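Side-chain contacts in probable hydrolase (PDB 7AL6), which is of unknown function but has the alpha/beta hydrolase fold and is probably a hydrolase, possibly a lipolytic one: residues 7-12 with 16-21; 29-34 with 82-87; 52-57 with 91-96. All blocks are in the same frame, centred on the assembly; numbering follows the deposited sequence.

All three contacts build on one mixed beta sheet. Interaction 1 is the hairpin at one margin of that sheet. It is largely buried, and it alone combines backbone hydrogen bonds, a salt bridge and a His-carboxylate bond. Interactions 2 and 3 are apolar in character and pack helix 77-91, or the loop that follows it, on the sheet. Interaction 2 is fully buried; interaction 3 is only partly so and, like interaction 1, reaches the second subunit. The elements interlock: Leu17 CD1 meets Val87 CG2 at 3.8 Å, and the backbones of Val30 and Ala32 probably hydrogen-bond to that of Val56. Polar groups thus concentrate at the sheet margin. Aliphatic packing prevails under helix 77-91, and an indole takes that role in the loop after it.

Interaction 1 of 3, residues 7-12 with 16-21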
loop_
_atom_site.group_PDB
_atom_site.type_symbol
_atom_site.label_atom_id
_atom_site.label_comp_id
_atom_site.label_asym_id
_atom_site.label_seq_id
_atom_site.Cartn_x
_atom_site.Cartn_y
_atom_site.Cartn_z
ATOM N N GLU A 7 -0.989 -22.135 -13.975
ATOM C CA GLU A 7 -1.514 -20.888 -13.400
ATOM C C GLU A 7 -0.491 -20.349 -12.410
ATOM O O GLU A 7 -0.127 -21.074 -11.515
ATOM C CB GLU A 7 -2.883 -21.192 -12.815
ATOM C CG GLU A 7 -3.590 -19.989 -12.290
ATOM C CD GLU A 7 -3.960 -18.942 -13.325
ATOM O OE1 GLU A 7 -3.817 -17.790 -13.010
ATOM O OE2 GLU A 7 -4.351 -19.301 -14.406
ATOM N N VAL A 8 -0.093 -19.099 -12.555
ATOM C CA VAL A 8 0.945 -18.486 -11.690
ATOM C C VAL A 8 0.667 -17.014 -11.378
ATOM O O VAL A 8 -0.139 -16.409 -12.023
ATOM C CB VAL A 8 2.315 -18.605 -12.366
ATOM C CG1 VAL A 8 2.693 -20.038 -12.653
ATOM C CG2 VAL A 8 2.360 -17.775 -13.628
ATOM N N ARG A 9 1.335 -16.524 -10.349
ATOM C CA ARG A 9 1.418 -15.114 -9.954
ATOM C C ARG A 9 2.753 -14.635 -10.511
ATOM O O ARG A 9 3.710 -15.390 -10.382
ATOM C CB ARG A 9 1.516 -14.917 -8.445
ATOM C CG ARG A 9 0.344 -15.450 -7.656
ATOM C CD ARG A 9 -0.923 -14.840 -8.165
ATOM N NE ARG A 9 -1.250 -13.542 -7.629
ATOM C CZ ARG A 9 -2.350 -12.880 -7.950
ATOM N NH1 ARG A 9 -3.198 -13.402 -8.803
ATOM N NH2 ARG A 9 -2.603 -11.713 -7.419
ATOM N N ILE A 10 2.809 -13.490 -11.169
ATOM C CA ILE A 10 4.088 -12.929 -11.662
ATOM C C ILE A 10 4.338 -11.693 -10.815
ATOM O O ILE A 10 3.529 -10.792 -10.850
ATOM C CB ILE A 10 4.055 -12.647 -13.169
ATOM C CG1 ILE A 10 3.644 -13.888 -13.957
ATOM C CG2 ILE A 10 5.393 -12.098 -13.622
ATOM C CD1 ILE A 10 3.450 -13.663 -15.415
ATOM N N SER A 11 5.432 -11.685 -10.081
ATOM C CA SER A 11 5.735 -10.612 -9.136
ATOM C C SER A 11 6.535 -9.535 -9.849
ATOM O O SER A 11 7.679 -9.775 -10.260
ATOM C CB SER A 11 6.535 -11.118 -7.936
ATOM O OG SER A 11 5.693 -11.922 -7.141
ATOM N N LEU A 12 5.939 -8.364 -9.998
ATOM C CA LEU A 12 6.621 -7.177 -10.459
ATOM C C LEU A 12 6.955 -6.299 -9.265
ATOM O O LEU A 12 6.432 -6.491 -8.171
ATOM C CB LEU A 12 5.738 -6.420 -11.452
ATOM C CG LEU A 12 5.129 -7.259 -12.590
ATOM C CD1 LEU A 12 4.411 -6.319 -13.608
ATOM C CD2 LEU A 12 6.142 -8.113 -13.297
ATOM N N GLU A 16 1.467 -7.350 -8.433
ATOM C CA GLU A 16 1.502 -8.794 -8.655
ATOM C C GLU A 16 0.421 -9.121 -9.683
ATOM O O GLU A 16 -0.706 -8.789 -9.435
ATOM C CB GLU A 16 1.270 -9.475 -7.328
ATOM C CG GLU A 16 1.803 -10.853 -7.304
ATOM C CD GLU A 16 1.535 -11.498 -5.974
ATOM O OE1 GLU A 16 2.331 -11.315 -5.077
ATOM O OE2 GLU A 16 0.504 -12.142 -5.878
ATOM N N LEU A 17 0.751 -9.777 -10.780
ATOM C CA LEU A 17 -0.231 -10.088 -11.831
ATOM C C LEU A 17 -0.437 -11.588 -11.902
ATOM O O LEU A 17 0.401 -12.313 -11.447
ATOM C CB LEU A 17 0.258 -9.586 -13.188
ATOM C CG LEU A 17 0.544 -8.100 -13.297
ATOM C CD1 LEU A 17 1.071 -7.777 -14.669
ATOM C CD2 LEU A 17 -0.684 -7.285 -12.981
ATOM N N ALA A 18 -1.575 -11.990 -12.407
ATOM C CA ALA A 18 -1.868 -13.390 -12.658
ATOM C C ALA A 18 -1.711 -13.707 -14.136
ATOM O O ALA A 18 -1.952 -12.853 -15.000
ATOM C CB ALA A 18 -3.296 -13.727 -12.212
ATOM N N ALA A 19 -1.343 -14.954 -14.426
ATOM C CA ALA A 19 -1.247 -15.407 -15.811
ATOM C C ALA A 19 -1.539 -16.898 -15.914
ATOM O O ALA A 19 -1.258 -17.671 -14.989
ATOM C CB ALA A 19 0.132 -15.168 -16.397
ATOM N N HIS A 20 -2.111 -17.292 -17.049
ATOM C CA HIS A 20 -2.258 -18.689 -17.428
ATOM C C HIS A 20 -1.183 -19.014 -18.451
ATOM O O HIS A 20 -0.960 -18.246 -19.394
ATOM C CB HIS A 20 -3.656 -18.988 -17.996
ATOM C CG HIS A 20 -3.984 -20.456 -18.007
ATOM N ND1 HIS A 20 -4.472 -21.113 -16.899
ATOM C CD2 HIS A 20 -3.822 -21.403 -18.963
ATOM C CE1 HIS A 20 -4.628 -22.398 -17.184
ATOM N NE2 HIS A 20 -4.219 -22.602 -18.422
ATOM N N LEU A 21 -0.523 -20.145 -18.276
ATOM C CA LEU A 21 0.618 -20.565 -19.113
ATOM C C LEU A 21 0.178 -21.620 -20.127
ATOM O O LEU A 21 -0.370 -22.616 -19.708
ATOM C CB LEU A 21 1.705 -21.121 -18.200
ATOM C CG LEU A 21 2.228 -20.169 -17.138
ATOM C CD1 LEU A 21 3.347 -20.809 -16.351
ATOM C CD2 LEU A 21 2.680 -18.864 -17.748
HETATM O O HOH W 1 4.681 -10.057 -5.053
#
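Glu7 and His20 both set CG anti to the backbone N (chi1 -175° and -163°), and a bend at chi2 of Glu7 brings its carboxylate to the edge of the imidazole. The two residues face each other in an antiparallel beta hairpin, strands 7-11 and 16-22, at one margin of the alpha/beta hydrolase sheet. His20 ND1 donates to Glu7 OE2 at 3.1 Å, nearly along the C-O axis, with the oxygen close to the ring plane. The other oxygen, OE1, forms a salt bridge with Arg188, so both carboxylate oxygens are engaged.

Arg9 lies on the same sheet face. Bends at chi2 and chi3 fold it back over the neighbouring strand. Its NE donates to Glu16 OE2 at 2.8 Å in an almost straight salt bridge. The oxygen lies in the guanidinium plane and is met on its anti side, with the two planes nearly perpendicular. Arg9 NH1 is held by the carbonyl of His65. Glu16 OE1 pairs with Arg200 of the second subunit, which links the hairpin to the assembly.

Four backbone bonds join the strands, two each at Val8-Ala19 and Ile10-Leu17. The side chains of these pairs make the apolar face, where Ile10 CD1 meets Ala19 CB at 3.8 Å. Leu21 joins at its end, with CD1 against Val8 CG1. Ser11 OG bonds to Glu191 of the second subunit. One water also bridges this edge, donating to Ser11 OG at 3.0 Å and to Glu16 OE1 at 2.7 Å.

Interaction 2 of 3, residues 29-34 with 82-87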
loop_
_atom_site.group_PDB
_atom_site.type_symbol
_atom_site.label_atom_id
_atom_site.label_comp_id
_atom_site.label_asym_id
_atom_site.label_seq_id
_atom_site.Cartn_x
_atom_site.Cartn_y
_atom_site.Cartn_z
ATOM N N PRO A 29 8.540 -17.532 -27.317
ATOM C CA PRO A 29 7.920 -16.731 -26.239
ATOM C C PRO A 29 6.892 -15.729 -26.761
ATOM O O PRO A 29 7.203 -14.854 -27.572
ATOM C CB PRO A 29 9.112 -16.034 -25.587
ATOM C CG PRO A 29 10.250 -16.062 -26.674
ATOM C CD PRO A 29 9.996 -17.306 -27.463
ATOM N N VAL A 30 5.676 -15.818 -26.216
ATOM C CA VAL A 30 4.558 -14.930 -26.546
ATOM C C VAL A 30 3.842 -14.510 -25.264
ATOM O O VAL A 30 3.488 -15.357 -24.444
ATOM C CB VAL A 30 3.555 -15.632 -27.491
ATOM C CG1 VAL A 30 2.414 -14.689 -27.840
ATOM C CG2 VAL A 30 4.253 -16.142 -28.725
ATOM N N ILE A 31 3.594 -13.211 -25.105
ATOM C CA ILE A 31 2.658 -12.710 -24.098
ATOM C C ILE A 31 1.352 -12.352 -24.794
ATOM O O ILE A 31 1.355 -11.595 -25.782
ATOM C CB ILE A 31 3.234 -11.500 -23.338
ATOM C CG1 ILE A 31 4.561 -11.888 -22.719
ATOM C CG2 ILE A 31 2.269 -11.060 -22.213
ATOM C CD1 ILE A 31 5.348 -10.678 -22.103
ATOM N N ALA A 32 0.244 -12.922 -24.303
ATOM C CA ALA A 32 -1.092 -12.661 -24.822
ATOM C C ALA A 32 -1.824 -11.666 -23.935
ATOM O O ALA A 32 -1.943 -11.863 -22.713
ATOM C CB ALA A 32 -1.893 -13.964 -24.936
ATOM N N LEU A 33 -2.340 -10.608 -24.559
ATOM C CA LEU A 33 -2.957 -9.481 -23.882
ATOM C C LEU A 33 -4.425 -9.331 -24.305
ATOM O O LEU A 33 -4.737 -9.276 -25.505
ATOM C CB LEU A 33 -2.168 -8.208 -24.199
ATOM C CG LEU A 33 -0.659 -8.239 -23.953
ATOM C CD1 LEU A 33 -0.108 -6.854 -24.302
ATOM C CD2 LEU A 33 -0.386 -8.555 -22.499
ATOM N N HIS A 34 -5.330 -9.195 -23.312
ATOM C CA HIS A 34 -6.765 -9.223 -23.551
ATOM C C HIS A 34 -7.339 -7.803 -23.684
ATOM O O HIS A 34 -6.659 -6.785 -23.499
ATOM C CB HIS A 34 -7.481 -10.018 -22.442
ATOM C CG HIS A 34 -7.262 -9.464 -21.063
ATOM N ND1 HIS A 34 -7.891 -8.322 -20.624
ATOM C CD2 HIS A 34 -6.466 -9.878 -20.037
ATOM C CE1 HIS A 34 -7.479 -8.036 -19.394
ATOM N NE2 HIS A 34 -6.613 -8.963 -19.018
ATOM N N LEU A 82 4.207 -0.718 -19.598
ATOM C CA LEU A 82 5.278 -0.947 -18.635
ATOM C C LEU A 82 5.103 -2.302 -17.943
ATOM O O LEU A 82 6.070 -3.067 -17.809
ATOM C CB LEU A 82 5.311 0.212 -17.627
ATOM C CG LEU A 82 6.384 0.074 -16.522
ATOM C CD1 LEU A 82 7.807 -0.037 -17.108
ATOM C CD2 LEU A 82 6.322 1.181 -15.515
ATOM N N ASP A 83 3.871 -2.622 -17.495
ATOM C CA ASP A 83 3.618 -3.921 -16.836
ATOM C C ASP A 83 4.070 -5.096 -17.702
ATOM O O ASP A 83 4.713 -6.033 -17.221
ATOM C CB ASP A 83 2.133 -4.102 -16.502
ATOM C CG ASP A 83 1.632 -3.099 -15.480
ATOM O OD1 ASP A 83 2.443 -2.424 -14.809
ATOM O OD2 ASP A 83 0.420 -3.036 -15.315
ATOM N N VAL A 84 3.713 -5.065 -18.986
ATOM C CA VAL A 84 4.051 -6.164 -19.890
ATOM C C VAL A 84 5.559 -6.294 -20.027
ATOM O O VAL A 84 6.117 -7.392 -19.955
ATOM C CB VAL A 84 3.365 -5.935 -21.251
ATOM C CG1 VAL A 84 3.800 -6.975 -22.251
ATOM C CG2 VAL A 84 1.832 -5.991 -21.074
ATOM N N LEU A 85 6.260 -5.176 -20.151
ATOM C CA LEU A 85 7.738 -5.147 -20.255
ATOM C C LEU A 85 8.350 -5.764 -18.990
ATOM O O LEU A 85 9.246 -6.548 -19.092
ATOM C CB LEU A 85 8.178 -3.696 -20.444
ATOM C CG LEU A 85 9.673 -3.482 -20.592
ATOM C CD1 LEU A 85 10.215 -4.247 -21.770
ATOM C CD2 LEU A 85 9.998 -2.013 -20.724
ATOM N N MET A 86 7.830 -5.421 -17.829
ATOM C CA MET A 86 8.311 -5.954 -16.538
ATOM C C MET A 86 7.976 -7.442 -16.426
ATOM O O MET A 86 8.720 -8.134 -15.790
ATOM C CB MET A 86 7.783 -5.119 -15.379
ATOM C CG MET A 86 8.419 -3.762 -15.389
ATOM S SD MET A 86 8.038 -2.748 -14.016
ATOM C CE MET A 86 9.636 -2.054 -13.643
ATOM N N VAL A 87 6.856 -7.889 -16.984
ATOM C CA VAL A 87 6.499 -9.328 -16.977
ATOM C C VAL A 87 7.580 -10.074 -17.759
ATOM O O VAL A 87 8.090 -11.038 -17.255
ATOM C CB VAL A 87 5.107 -9.596 -17.568
ATOM C CG1 VAL A 87 4.982 -11.036 -18.003
ATOM C CG2 VAL A 87 3.998 -9.227 -16.608
#
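Ile31 and Leu33 of strand 29-33 face Val84 and Val87 of helix 82-87, and the two axes approach to 10.5 Å with N-to-C directions 150° apart. This is a helix packed on a strand of the central sheet, as expected in an alpha/beta hydrolase fold.

Alternate strand residues point at the helix. Leu33 and Val84 meet tip to tip, with Leu33 CD2 3.7 Å from Val84 CG2. Leu33 CD1 is also close to that methyl, so the leucine fork holds it with both branches. The other branch of the valine turns to Ile31. Val84 CG1 lies anti to the backbone N (chi1 174°) and meets Ile31 CD1 at 4.0 Å. The isoleucine and valine lie alongside, pointing opposite ways. The same CD1 reaches Val87 CG1 at 4.1 Å, one helical turn on, and so serves two helix residues.

Neighbours close the layer. Leu98 of strand 96-101 touches both Ile31 and Val84, while Leu58 touches Leu33 and Val87. Leu33 also packs on Val107 and Ser108 of helix 103-114, at whose start the probable nucleophile elbow lies.

All four side chains are buried and aliphatic. They meet mainly through methyl groups, with Ile31 CD1 also lying against the backbone O of Val84. The contact therefore depends on van der Waals packing and the exclusion of water, without directional bonds between the segments.

Interaction 3 of 3, residues 52-57 with 91-96; sequences GLRIVA and LGWERF
The loop between helix 77-91 and strand 96-101 packs on strand 53-58 of the central sheet, and Trp93 and Val56 make its closest contact. Helix 77-91 ends in a Schellman motif, in which Gly92 takes a positive phi (82°). The chain then turns back toward the sheet and Trp93 points at strand 53-57.

The far corner of the indole does the touching. Trp93 CH2 lies 3.6 Å from Val56 CG2, and the valine passes alongside the indole, pointing the other way. Arg54 O is 3.7 Å from Trp93 CH2, placed obliquely to the ring. The aliphatic part of Arg54 joins in, with CG 4.1 Å from Trp93 CZ2. The guanidinium end turns to another partner, as its NH2 bonds to the carbonyl of Gly23.

Leu91, the residue before Gly92, comes in from the helix end. Its CD1 meets Val56 CG2 tip to tip at 3.9 Å. That same CD1 sits 3.8 Å above one face of the indole, offset toward its rim. With Val56 chi1 at 176°, CG1 points away from the backbone N and CG2 is left facing both Leu91 and Trp93.

Pro29 and Ile31 of the neighbouring strand 28-33 also pack on the indole, and Pro192 of the second subunit packs on Leu91. Trp93 NE1 makes a weak hydrogen bond to a PEG molecule, probably from the crystallisation liquor. The route from strand 53-58 through helix 77-91 into the parallel strand 96-101 is the beta-alpha-beta crossover of the alpha/beta hydrolase fold.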
loop_
_atom_site.group_PDB
_atom_site.type_symbol
_atom_site.label_atom_id
_atom_site.label_comp_id
_atom_site.label_asym_id
_atom_site.label_seq_id
_atom_site.Cartn_x
_atom_site.Cartn_y
_atom_site.Cartn_z
ATOM N N GLY A 52 3.689 -25.054 -30.337
ATOM C CA GLY A 52 5.019 -24.507 -30.508
ATOM C C GLY A 52 5.221 -23.089 -30.011
ATOM O O GLY A 52 6.368 -22.608 -30.032
ATOM N N LEU A 53 4.184 -22.458 -29.480
ATOM C CA LEU A 53 4.316 -21.117 -28.870
ATOM C C LEU A 53 4.229 -21.268 -27.349
ATOM O O LEU A 53 3.424 -22.031 -26.901
ATOM C CB LEU A 53 3.221 -20.180 -29.374
ATOM C CG LEU A 53 3.146 -19.969 -30.884
ATOM C CD1 LEU A 53 2.215 -18.837 -31.217
ATOM C CD2 LEU A 53 4.510 -19.718 -31.484
ATOM N N ARG A 54 5.102 -20.633 -26.588
ATOM C CA ARG A 54 4.985 -20.617 -25.122
ATOM C C ARG A 54 4.187 -19.350 -24.823
ATOM O O ARG A 54 4.755 -18.295 -24.890
ATOM C CB ARG A 54 6.349 -20.645 -24.448
ATOM C CG ARG A 54 6.272 -20.528 -22.941
ATOM C CD ARG A 54 5.467 -21.607 -22.245
ATOM N NE ARG A 54 5.824 -21.671 -20.852
ATOM C CZ ARG A 54 5.372 -22.548 -19.986
ATOM N NH1 ARG A 54 5.789 -22.504 -18.744
ATOM N NH2 ARG A 54 4.515 -23.465 -20.351
ATOM N N ILE A 55 2.911 -19.458 -24.516
ATOM C CA ILE A 55 2.042 -18.275 -24.350
ATOM C C ILE A 55 1.749 -18.020 -22.882
ATOM O O ILE A 55 1.232 -18.885 -22.198
ATOM C CB ILE A 55 0.750 -18.438 -25.165
ATOM C CG1 ILE A 55 1.041 -18.656 -26.648
ATOM C CG2 ILE A 55 -0.173 -17.274 -24.951
ATOM C CD1 ILE A 55 -0.128 -19.146 -27.428
ATOM N N VAL A 56 2.046 -16.808 -22.475
ATOM C CA VAL A 56 1.740 -16.295 -21.147
ATOM C C VAL A 56 0.518 -15.419 -21.338
ATOM O O VAL A 56 0.614 -14.303 -21.863
ATOM C CB VAL A 56 2.926 -15.520 -20.560
ATOM C CG1 VAL A 56 2.557 -14.899 -19.215
ATOM C CG2 VAL A 56 4.138 -16.428 -20.409
ATOM N N ALA A 57 -0.655 -15.939 -20.977
ATOM C CA ALA A 57 -1.901 -15.198 -21.117
ATOM C C ALA A 57 -2.065 -14.426 -19.827
ATOM O O ALA A 57 -2.478 -14.986 -18.794
ATOM C CB ALA A 57 -3.099 -16.116 -21.379
ATOM N N LEU A 91 10.201 -12.937 -16.361
ATOM C CA LEU A 91 10.276 -14.266 -16.949
ATOM C C LEU A 91 11.661 -14.549 -17.521
ATOM O O LEU A 91 11.950 -15.688 -17.897
ATOM C CB LEU A 91 9.249 -14.429 -18.084
ATOM C CG LEU A 91 7.785 -14.200 -17.770
ATOM C CD1 LEU A 91 6.981 -14.215 -19.051
ATOM C CD2 LEU A 91 7.312 -15.267 -16.837
ATOM N N GLY A 92 12.511 -13.550 -17.585
ATOM C CA GLY A 92 13.805 -13.734 -18.213
ATOM C C GLY A 92 13.809 -13.619 -19.719
ATOM O O GLY A 92 14.737 -14.117 -20.352
ATOM N N TRP A 93 12.804 -12.966 -20.311
ATOM C CA TRP A 93 12.624 -12.907 -21.764
ATOM C C TRP A 93 13.248 -11.616 -22.296
ATOM O O TRP A 93 12.714 -10.522 -22.089
ATOM C CB TRP A 93 11.144 -12.968 -22.131
ATOM C CG TRP A 93 10.536 -14.330 -21.968
ATOM C CD1 TRP A 93 11.164 -15.458 -21.514
ATOM C CD2 TRP A 93 9.187 -14.720 -22.290
ATOM N NE1 TRP A 93 10.287 -16.526 -21.523
ATOM C CE2 TRP A 93 9.069 -16.093 -21.994
ATOM C CE3 TRP A 93 8.072 -14.038 -22.795
ATOM C CZ2 TRP A 93 7.886 -16.798 -22.180
ATOM C CZ3 TRP A 93 6.911 -14.746 -22.991
ATOM C CH2 TRP A 93 6.835 -16.125 -22.706
ATOM N N GLU A 94 14.330 -11.722 -23.047
ATOM C CA GLU A 94 14.960 -10.532 -23.651
ATOM C C GLU A 94 14.114 -10.111 -24.855
ATOM O O GLU A 94 13.708 -8.991 -24.898
ATOM C CB GLU A 94 16.416 -10.808 -24.004
ATOM C CG GLU A 94 17.076 -9.669 -24.755
ATOM C CD GLU A 94 16.924 -8.296 -24.130
ATOM O OE1 GLU A 94 16.872 -7.318 -24.869
ATOM O OE2 GLU A 94 16.869 -8.213 -22.910
ATOM N N ARG A 95 13.854 -11.011 -25.779
ATOM C CA ARG A 95 13.016 -10.726 -26.956
ATOM C C ARG A 95 11.788 -11.618 -26.875
ATOM O O ARG A 95 11.900 -12.736 -26.412
ATOM C CB ARG A 95 13.795 -10.931 -28.248
ATOM C CG ARG A 95 14.675 -9.748 -28.606
ATOM C CD ARG A 95 15.251 -9.886 -29.990
ATOM N NE ARG A 95 15.898 -11.173 -30.132
ATOM C CZ ARG A 95 16.776 -11.461 -31.081
ATOM N NH1 ARG A 95 17.107 -10.541 -31.964
ATOM N NH2 ARG A 95 17.329 -12.656 -31.142
ATOM N N PHE A 96 10.651 -11.106 -27.294
ATOM C CA PHE A 96 9.378 -11.846 -27.214
ATOM C C PHE A 96 8.373 -11.250 -28.191
ATOM O O PHE A 96 8.543 -10.157 -28.638
ATOM C CB PHE A 96 8.830 -11.803 -25.791
ATOM C CG PHE A 96 8.610 -10.418 -25.253
ATOM C CD1 PHE A 96 9.640 -9.723 -24.654
ATOM C CD2 PHE A 96 7.375 -9.814 -25.332
ATOM C CE1 PHE A 96 9.440 -8.454 -24.157
ATOM C CE2 PHE A 96 7.177 -8.547 -24.827
ATOM C CZ PHE A 96 8.213 -7.866 -24.256
#